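Local coordinates for fimbrial subunit type 1 (Actinomyces oris, PDB 3UXF), which forms the major subunit of type 1 fimbriae, the covalently built adhesive pili displayed on the bacterial cell surface, at residues T145-I150 with P326-D331; A218-Y223 with K282-R287; T359-D364 with T370-A375. All coordinates share one frame; numbering follows the deposited sequence.

Contact 1. Residues T145-I150 with P326-D331. With CA (calcium ion), chain E.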
loop_
_atom_site.group_PDB
_atom_site.type_symbol
_atom_site.label_atom_id
_atom_site.label_comp_id
_atom_site.label_asym_id
_atom_site.label_seq_id
_atom_site.Cartn_x
_atom_site.Cartn_y
_atom_site.Cartn_z
ATOM N N THR A 145 1.607 -19.230 -8.872
ATOM C CA THR A 145 1.018 -17.981 -8.457
ATOM C C THR A 145 1.823 -16.865 -9.091
ATOM O O THR A 145 3.009 -16.805 -8.841
ATOM C CB THR A 145 1.133 -17.823 -6.931
ATOM O OG1 THR A 145 0.532 -18.961 -6.267
ATOM C CG2 THR A 145 0.452 -16.541 -6.457
ATOM N N PRO A 146 1.186 -16.018 -9.899
ATOM C CA PRO A 146 1.893 -14.853 -10.454
ATOM C C PRO A 146 2.528 -14.051 -9.317
ATOM O O PRO A 146 1.972 -14.034 -8.218
ATOM C CB PRO A 146 0.773 -14.036 -11.086
ATOM C CG PRO A 146 -0.284 -15.049 -11.449
ATOM C CD PRO A 146 -0.229 -16.057 -10.324
ATOM N N ASP A 147 3.650 -13.390 -9.588
ATOM C CA ASP A 147 4.390 -12.728 -8.521
ATOM C C ASP A 147 3.530 -11.811 -7.640
ATOM O O ASP A 147 3.737 -11.722 -6.416
ATOM C CB ASP A 147 5.505 -11.866 -9.118
ATOM C CG ASP A 147 6.608 -12.679 -9.792
ATOM O OD1 ASP A 147 6.470 -13.888 -10.072
ATOM O OD2 ASP A 147 7.643 -12.057 -10.101
ATOM N N LYS A 148 2.620 -11.082 -8.272
ATOM C CA LYS A 148 1.843 -10.061 -7.590
ATOM C C LYS A 148 0.693 -10.596 -6.766
ATOM O O LYS A 148 0.026 -9.832 -6.070
ATOM C CB LYS A 148 1.283 -9.058 -8.588
ATOM C CG LYS A 148 2.304 -8.252 -9.348
ATOM C CD LYS A 148 1.609 -7.320 -10.335
ATOM C CE LYS A 148 2.591 -6.319 -10.932
ATOM N NZ LYS A 148 3.210 -5.515 -9.838
ATOM N N VAL A 149 0.422 -11.900 -6.864
ATOM C CA VAL A 149 -0.804 -12.451 -6.296
ATOM C C VAL A 149 -0.548 -13.125 -4.943
ATOM O O VAL A 149 0.448 -13.795 -4.741
ATOM C CB VAL A 149 -1.408 -13.487 -7.290
ATOM C CG1 VAL A 149 -2.503 -14.319 -6.608
ATOM C CG2 VAL A 149 -1.923 -12.768 -8.543
ATOM N N ILE A 150 -1.450 -12.953 -3.983
ATOM C CA ILE A 150 -1.316 -13.656 -2.717
ATOM C C ILE A 150 -1.822 -15.122 -2.825
ATOM O O ILE A 150 -2.958 -15.322 -3.221
ATOM C CB ILE A 150 -2.129 -12.942 -1.629
ATOM C CG1 ILE A 150 -1.577 -11.517 -1.443
ATOM C CG2 ILE A 150 -2.005 -13.678 -0.284
ATOM C CD1 ILE A 150 -2.490 -10.638 -0.623
ATOM N N PRO A 326 11.519 -19.521 -6.414
ATOM C CA PRO A 326 12.436 -19.043 -7.462
ATOM C C PRO A 326 11.817 -18.032 -8.434
ATOM O O PRO A 326 12.564 -17.390 -9.167
ATOM C CB PRO A 326 12.828 -20.336 -8.220
ATOM C CG PRO A 326 11.788 -21.332 -7.859
ATOM C CD PRO A 326 11.253 -20.967 -6.491
ATOM N N ASN A 327 10.497 -17.881 -8.455
ATOM C CA ASN A 327 9.903 -16.887 -9.343
ATOM C C ASN A 327 10.209 -15.441 -8.916
ATOM O O ASN A 327 10.095 -14.524 -9.715
ATOM C CB ASN A 327 8.404 -17.064 -9.487
ATOM C CG ASN A 327 7.705 -16.948 -8.186
ATOM O OD1 ASN A 327 7.880 -17.789 -7.316
ATOM N ND2 ASN A 327 6.899 -15.913 -8.031
ATOM N N PHE A 328 10.616 -15.239 -7.667
ATOM C CA PHE A 328 11.016 -13.898 -7.235
ATOM C C PHE A 328 12.490 -13.684 -7.541
ATOM O O PHE A 328 13.370 -13.931 -6.709
ATOM C CB PHE A 328 10.744 -13.702 -5.735
ATOM C CG PHE A 328 9.299 -13.911 -5.342
ATOM C CD1 PHE A 328 8.287 -13.070 -5.808
ATOM C CD2 PHE A 328 8.945 -14.965 -4.501
ATOM C CE1 PHE A 328 6.951 -13.275 -5.448
ATOM C CE2 PHE A 328 7.612 -15.161 -4.124
ATOM C CZ PHE A 328 6.625 -14.319 -4.598
ATOM N N THR A 329 12.773 -13.217 -8.755
ATOM C CA THR A 329 14.168 -13.116 -9.178
ATOM C C THR A 329 14.848 -11.813 -8.772
ATOM O O THR A 329 16.037 -11.653 -8.985
ATOM C CB THR A 329 14.303 -13.295 -10.685
ATOM O OG1 THR A 329 13.454 -12.356 -11.342
ATOM C CG2 THR A 329 13.878 -14.729 -11.082
ATOM N N TRP A 330 14.105 -10.890 -8.160
ATOM C CA TRP A 330 14.713 -9.700 -7.589
ATOM C C TRP A 330 16.055 -9.922 -6.922
ATOM O O TRP A 330 16.216 -10.798 -6.076
ATOM C CB TRP A 330 13.763 -9.095 -6.556
ATOM C CG TRP A 330 14.290 -7.855 -5.879
ATOM C CD1 TRP A 330 14.640 -7.722 -4.569
ATOM C CD2 TRP A 330 14.503 -6.575 -6.489
ATOM N NE1 TRP A 330 15.054 -6.427 -4.317
ATOM C CE2 TRP A 330 14.978 -5.711 -5.488
ATOM C CE3 TRP A 330 14.345 -6.089 -7.787
ATOM C CZ2 TRP A 330 15.285 -4.380 -5.734
ATOM C CZ3 TRP A 330 14.637 -4.751 -8.025
ATOM C CH2 TRP A 330 15.102 -3.922 -7.004
ATOM N N ASP A 331 17.032 -9.100 -7.281
ATOM C CA ASP A 331 18.313 -9.096 -6.599
ATOM C C ASP A 331 18.528 -7.677 -6.067
ATOM O O ASP A 331 18.693 -6.741 -6.840
ATOM C CB ASP A 331 19.417 -9.419 -7.596
ATOM C CG ASP A 331 20.789 -9.339 -6.983
ATOM O OD1 ASP A 331 20.954 -8.856 -5.834
ATOM O OD2 ASP A 331 21.739 -9.775 -7.674
HETATM CA CA CA E . 8.894 -13.658 -11.617
HETATM O O HOH W 1 4.153 -15.727 -6.664
HETATM O O HOH W 2 10.560 -11.723 -11.139
#
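Asn327 and Asp147 meet twice, once directly and once through a calcium ion. Following residues 326-331 from Pro326, the first group to engage is the Asn327 amide. Its CG sits between the backbone N and the carbonyl carbon (chi1 60°), which swings ND2 over to Asp147 OD1 at 2.9 Å. The hydrogen bond is nearly straight (174°); OD1 lies in the plane of the Asn327 amide, yet the N-H meets the carboxylate from above its plane. A water hydrogen-bonded to Thr145 O also receives a weak bond from ND2.

The backbone of the same residue supplies a metal ligand: Asn327 O binds the calcium at 2.4 Å. Asp147 binds the ion mainly through OD2, at 2.5 Å, with OD1 a long second ligand at 2.9 Å. Next, the Phe328 ring slides under the Asn327 amide, ND2 lying over its centre, while Asp147 O lies at the ring edge, 3.7 Å from CE1. Thr329 OG1 then holds a water that is a further ligand, 2.6 Å from the metal.

With Asp147 placed by a type I turn from Pro146 to Val149, two irregular loops share one ion: an interdomain calcium site, joining the N-terminal pilin domain to the next.

Contact 2. Residues A218-Y223 with K282-R287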
loop_
_atom_site.group_PDB
_atom_site.type_symbol
_atom_site.label_atom_id
_atom_site.label_comp_id
_atom_site.label_asym_id
_atom_site.label_seq_id
_atom_site.Cartn_x
_atom_site.Cartn_y
_atom_site.Cartn_z
ATOM N N ALA A 218 10.022 -25.235 11.119
ATOM C CA ALA A 218 9.819 -24.495 9.864
ATOM C C ALA A 218 10.195 -23.037 10.077
ATOM O O ALA A 218 9.917 -22.471 11.124
ATOM C CB ALA A 218 8.386 -24.569 9.429
ATOM N N ARG A 219 10.797 -22.444 9.059
ATOM C CA ARG A 219 11.280 -21.072 9.145
ATOM C C ARG A 219 11.037 -20.410 7.814
ATOM O O ARG A 219 11.273 -21.007 6.766
ATOM C CB ARG A 219 12.782 -21.057 9.427
ATOM C CG ARG A 219 13.208 -21.725 10.729
ATOM C CD ARG A 219 12.692 -20.928 11.906
ATOM N NE ARG A 219 13.231 -21.414 13.175
ATOM C CZ ARG A 219 12.619 -22.298 13.960
ATOM N NH1 ARG A 219 11.438 -22.799 13.621
ATOM N NH2 ARG A 219 13.200 -22.676 15.095
ATOM N N ILE A 220 10.580 -19.163 7.850
ATOM C CA ILE A 220 10.592 -18.356 6.630
ATOM C C ILE A 220 12.024 -18.278 6.119
ATOM O O ILE A 220 12.958 -18.005 6.888
ATOM C CB ILE A 220 10.077 -16.950 6.943
ATOM C CG1 ILE A 220 8.582 -17.006 7.240
ATOM C CG2 ILE A 220 10.398 -16.022 5.745
ATOM C CD1 ILE A 220 8.043 -15.790 8.080
ATOM N N LYS A 221 12.214 -18.561 4.832
ATOM C CA LYS A 221 13.556 -18.626 4.251
ATOM C C LYS A 221 14.005 -17.343 3.560
ATOM O O LYS A 221 15.195 -17.111 3.381
ATOM C CB LYS A 221 13.661 -19.801 3.277
ATOM C CG LYS A 221 13.213 -21.121 3.865
ATOM C CD LYS A 221 14.205 -21.631 4.889
ATOM C CE LYS A 221 14.102 -23.137 5.042
ATOM N NZ LYS A 221 13.150 -23.731 4.063
ATOM N N ARG A 222 13.043 -16.521 3.167
ATOM C CA ARG A 222 13.338 -15.238 2.550
ATOM C C ARG A 222 12.198 -14.275 2.831
ATOM O O ARG A 222 11.033 -14.620 2.678
ATOM C CB ARG A 222 13.552 -15.375 1.040
ATOM C CG ARG A 222 13.809 -14.044 0.343
ATOM C CD ARG A 222 14.035 -14.205 -1.152
ATOM N NE ARG A 222 14.535 -12.975 -1.760
ATOM C CZ ARG A 222 14.544 -12.737 -3.067
ATOM N NH1 ARG A 222 14.079 -13.644 -3.911
ATOM N NH2 ARG A 222 15.019 -11.589 -3.529
ATOM N N TYR A 223 12.545 -13.068 3.251
ATOM C CA TYR A 223 11.553 -12.043 3.514
ATOM C C TYR A 223 12.159 -10.684 3.220
ATOM O O TYR A 223 12.985 -10.185 3.977
ATOM C CB TYR A 223 11.056 -12.116 4.959
ATOM C CG TYR A 223 9.759 -11.376 5.196
ATOM C CD1 TYR A 223 8.540 -12.034 5.138
ATOM C CD2 TYR A 223 9.755 -10.019 5.477
ATOM C CE1 TYR A 223 7.357 -11.362 5.354
ATOM C CE2 TYR A 223 8.580 -9.340 5.693
ATOM C CZ TYR A 223 7.382 -10.011 5.631
ATOM O OH TYR A 223 6.210 -9.331 5.851
ATOM N N LYS A 282 12.652 -14.429 14.083
ATOM C CA LYS A 282 11.751 -13.647 14.901
ATOM C C LYS A 282 10.400 -13.489 14.229
ATOM O O LYS A 282 9.364 -13.596 14.877
ATOM C CB LYS A 282 12.348 -12.258 15.183
ATOM C CG LYS A 282 13.507 -12.200 16.142
ATOM C CD LYS A 282 13.803 -10.728 16.401
ATOM C CE LYS A 282 14.816 -10.460 17.507
ATOM N NZ LYS A 282 16.232 -10.860 17.237
ATOM N N ALA A 283 10.388 -13.178 12.924
ATOM C CA ALA A 283 9.129 -13.058 12.236
ATOM C C ALA A 283 8.311 -14.359 12.209
ATOM O O ALA A 283 7.093 -14.318 12.337
ATOM C CB ALA A 283 9.337 -12.506 10.815
ATOM N N SER A 284 8.971 -15.484 11.933
ATOM C CA SER A 284 8.287 -16.766 11.860
ATOM C C SER A 284 7.563 -17.034 13.188
ATOM O O SER A 284 6.391 -17.397 13.215
ATOM C CB SER A 284 9.306 -17.872 11.596
ATOM O OG SER A 284 9.957 -17.683 10.346
ATOM N N GLU A 285 8.281 -16.808 14.262
ATOM C CA GLU A 285 7.759 -17.061 15.613
ATOM C C GLU A 285 6.637 -16.119 15.993
ATOM O O GLU A 285 5.606 -16.521 16.531
ATOM C CB GLU A 285 8.876 -16.940 16.624
ATOM C CG GLU A 285 8.418 -17.233 18.083
ATOM C CD GLU A 285 9.562 -17.099 19.081
ATOM O OE1 GLU A 285 10.430 -16.193 18.930
ATOM O OE2 GLU A 285 9.620 -17.948 20.003
ATOM N N ALA A 286 6.839 -14.831 15.710
ATOM C CA ALA A 286 5.850 -13.823 16.068
ATOM C C ALA A 286 4.524 -14.096 15.392
ATOM O O ALA A 286 3.462 -13.956 16.004
ATOM C CB ALA A 286 6.374 -12.379 15.723
ATOM N N ARG A 287 4.563 -14.468 14.114
ATOM C CA ARG A 287 3.343 -14.697 13.382
ATOM C C ARG A 287 2.669 -15.990 13.879
ATOM O O ARG A 287 1.449 -16.031 13.982
ATOM C CB ARG A 287 3.646 -14.839 11.886
ATOM C CG ARG A 287 2.440 -15.206 11.024
ATOM C CD ARG A 287 1.245 -14.284 11.203
ATOM N NE ARG A 287 0.099 -14.803 10.452
ATOM C CZ ARG A 287 -0.733 -15.720 10.942
ATOM N NH1 ARG A 287 -0.545 -16.169 12.182
ATOM N NH2 ARG A 287 -1.755 -16.186 10.220
#
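Ser284, on the helix 277-288, reaches up to the passing loop 218-223 and takes the backbone N-H of Ile220. The bond from Ile220 N to Ser284 OG is 3.0 Å long and close to straight at 164°. The same hydroxyl is bonded to Arg280 O, one helical turn earlier. It thus has two backbone partners, giving to the helix carbonyl while accepting from the loop, and a polar atom in a buried place is satisfied twice over.

Around this bond lies the close part of the contact. With CG1 beside its own backbone N (chi1 -70°), the Ile220 branch is carried along the hydroxyl that the N-H has engaged; Ile220 CG1 comes within 3.5 Å of Ser284 OG. Farther out, Ile220 CD1 rests near Ser284 CA at 3.9 Å and more lightly against Ala283 CB at 4.5 Å. Ala283 in turn packs on Leu275, and Ile220 on Ile209, which continues the apolar layer beyond the two segments.

The other side is looser. Arg219 only skirts the helix, its CA 3.8 Å from Ser284 OG, and its guanidinium group turns back on its own chain: Arg219 NH1 bonds Ala218 O at 2.9 Å and also Tyr214 O, with Tyr214 forming a cation-pi pair. Lys221 points away from the helix, and Glu285, past the edge of the contact, pairs with Arg281.

Both elements are crossovers of a beta sandwich. The loop leads from strand 201-208 in one sheet to strand 224-229 in the other, and the helix lies on the return between strands 269-275 and 295-302; the contact packs two sheet-to-sheet connections of the sandwich against each other.

Contact 3. Residues T359-D364 with T370-A375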
loop_
_atom_site.group_PDB
_atom_site.type_symbol
_atom_site.label_atom_id
_atom_site.label_comp_id
_atom_site.label_asym_id
_atom_site.label_seq_id
_atom_site.Cartn_x
_atom_site.Cartn_y
_atom_site.Cartn_z
ATOM N N THR A 359 0.903 37.308 -8.401
ATOM C CA THR A 359 0.975 38.569 -9.146
ATOM C C THR A 359 0.600 39.725 -8.237
ATOM O O THR A 359 -0.455 39.712 -7.589
ATOM C CB THR A 359 0.014 38.577 -10.332
ATOM O OG1 THR A 359 0.419 37.556 -11.249
ATOM C CG2 THR A 359 0.033 39.952 -11.058
ATOM N N LYS A 360 1.472 40.721 -8.176
ATOM C CA LYS A 360 1.233 41.884 -7.344
ATOM C C LYS A 360 0.731 43.044 -8.186
ATOM O O LYS A 360 1.297 43.359 -9.227
ATOM C CB LYS A 360 2.508 42.290 -6.605
ATOM C CG LYS A 360 2.322 43.442 -5.633
ATOM C CD LYS A 360 1.547 43.011 -4.402
ATOM C CE LYS A 360 1.591 44.075 -3.321
ATOM N NZ LYS A 360 0.708 45.230 -3.625
ATOM N N THR A 361 -0.338 43.675 -7.725
ATOM C CA THR A 361 -0.882 44.833 -8.411
ATOM C C THR A 361 -1.350 45.857 -7.388
ATOM O O THR A 361 -1.027 45.758 -6.207
ATOM C CB THR A 361 -2.029 44.450 -9.367
ATOM O OG1 THR A 361 -2.305 45.545 -10.247
ATOM C CG2 THR A 361 -3.284 44.099 -8.591
ATOM N N GLY A 362 -2.104 46.847 -7.845
ATOM C CA GLY A 362 -2.606 47.877 -6.963
ATOM C C GLY A 362 -3.936 48.402 -7.454
ATOM O O GLY A 362 -4.306 48.180 -8.603
ATOM N N THR A 363 -4.659 49.093 -6.582
ATOM C CA THR A 363 -5.942 49.669 -6.975
ATOM C C THR A 363 -5.786 50.713 -8.067
ATOM O O THR A 363 -6.756 51.006 -8.773
ATOM C CB THR A 363 -6.704 50.266 -5.791
ATOM O OG1 THR A 363 -5.898 51.251 -5.136
ATOM C CG2 THR A 363 -7.095 49.168 -4.810
ATOM N N ASP A 364 -4.568 51.236 -8.213
ATOM C CA ASP A 364 -4.224 52.201 -9.263
ATOM C C ASP A 364 -3.975 51.569 -10.641
ATOM O O ASP A 364 -3.862 52.268 -11.652
ATOM C CB ASP A 364 -3.021 53.046 -8.833
ATOM C CG ASP A 364 -1.803 52.205 -8.440
ATOM O OD1 ASP A 364 -1.924 50.951 -8.332
ATOM O OD2 ASP A 364 -0.735 52.814 -8.201
ATOM N N THR A 370 6.446 47.074 -13.215
ATOM C CA THR A 370 7.654 47.060 -12.386
ATOM C C THR A 370 7.467 47.867 -11.097
ATOM O O THR A 370 8.209 47.687 -10.136
ATOM C CB THR A 370 8.929 47.529 -13.145
ATOM O OG1 THR A 370 8.890 48.956 -13.315
ATOM C CG2 THR A 370 9.045 46.828 -14.474
ATOM N N LYS A 371 6.455 48.731 -11.055
ATOM C CA LYS A 371 6.150 49.472 -9.844
ATOM C C LYS A 371 5.646 48.545 -8.716
ATOM O O LYS A 371 5.573 48.958 -7.561
ATOM C CB LYS A 371 5.095 50.553 -10.121
ATOM C CG LYS A 371 5.592 51.685 -11.043
ATOM C CD LYS A 371 6.675 52.512 -10.389
ATOM C CE LYS A 371 7.312 53.495 -11.407
ATOM N NZ LYS A 371 8.559 54.139 -10.877
ATOM N N TYR A 372 5.294 47.314 -9.078
ATOM C CA TYR A 372 4.834 46.321 -8.087
ATOM C C TYR A 372 5.933 45.323 -7.724
ATOM O O TYR A 372 5.678 44.346 -6.995
ATOM C CB TYR A 372 3.597 45.592 -8.615
ATOM C CG TYR A 372 2.468 46.558 -8.932
ATOM C CD1 TYR A 372 1.906 47.330 -7.943
ATOM C CD2 TYR A 372 1.991 46.686 -10.235
ATOM C CE1 TYR A 372 0.889 48.244 -8.238
ATOM C CE2 TYR A 372 0.971 47.579 -10.543
ATOM C CZ TYR A 372 0.431 48.346 -9.537
ATOM O OH TYR A 372 -0.602 49.221 -9.784
ATOM N N ASN A 373 7.156 45.537 -8.215
ATOM C CA ASN A 373 8.306 44.752 -7.761
ATOM C C ASN A 373 8.788 45.162 -6.381
ATOM O O ASN A 373 8.543 46.284 -5.924
ATOM C CB ASN A 373 9.459 44.900 -8.768
ATOM C CG ASN A 373 9.169 44.224 -10.080
ATOM O OD1 ASN A 373 8.349 43.288 -10.155
ATOM N ND2 ASN A 373 9.846 44.687 -11.150
ATOM N N GLY A 374 9.474 44.243 -5.701
ATOM C CA GLY A 374 10.014 44.494 -4.390
ATOM C C GLY A 374 9.052 44.274 -3.238
ATOM O O GLY A 374 9.386 44.544 -2.098
ATOM N N ALA A 375 7.850 43.805 -3.542
ATOM C CA ALA A 375 6.940 43.393 -2.498
ATOM C C ALA A 375 7.432 42.047 -1.976
ATOM O O ALA A 375 7.842 41.188 -2.757
ATOM C CB ALA A 375 5.508 43.238 -3.063
#
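Tyr372 lays its ring flat over the backbone of Thr361, next to the lysine of an intramolecular isopeptide bond in the prealbumin-like domain. Thr361 CA stands 3.6 Å from the Tyr372 ring centroid, only 4° from the normal, which makes a well-centred CH-pi contact. The two side chains run side by side in the same direction, with Thr361 OG1 bordering Tyr372 CE2 at 3.9 Å.

Lys360 crosses the tyrosine at about a right angle. With CG anti to the backbone N (chi1 -176°), its chain passes along Tyr372 CB, bends, and goes by Ala375, whose CB is 4.0 Å from Lys360 CE. The far end is joined covalently to Asp484 CG, tying strand 344-362 to the parallel strand 478-484, a link characteristic of Gram-positive pilins. The amide nitrogen is steadied from within its own strand, as Lys360 NZ also bonds Thr361 O at 3.2 Å.

Asp364 approaches from the opposite direction to the tyrosine and meets it at the ring edge, the carboxylate turned 74° from the ring plane. Asp364 OD2 bonds Tyr456 OH, and the Tyr456 ring leans on Tyr372. Two hydrogen bonds hold the phenol oxygen: Leu366 N gives one to Tyr372 OH, and Tyr372 OH gives the other to Asp364 OD1, at 2.6 Å and from above the carboxylate plane.

Overall arrangement
Contacts 1 and 2 are neighbours, their centres 18 Å apart, and contact 2 is nested in the loop of chain that contact 1 closes. Arg222 joins them: its NH1 and NH2 probably bond Phe328 O and Trp330 O, each at 2.9 Å. Contact 3 follows in series, on the opposite side of the chain's centre, about 60 Å from contact 1 and 65 Å from contact 2 between centres. Strand 344-362, which starts after the 326-331 loop and pairs with strands 312-321 and 478-484, spans that gap. One elongated pilin thus shows three kinds of fastening: a metal between domains, a hydrogen bond and apolar packing within one, and a covalent cross-link near the far end.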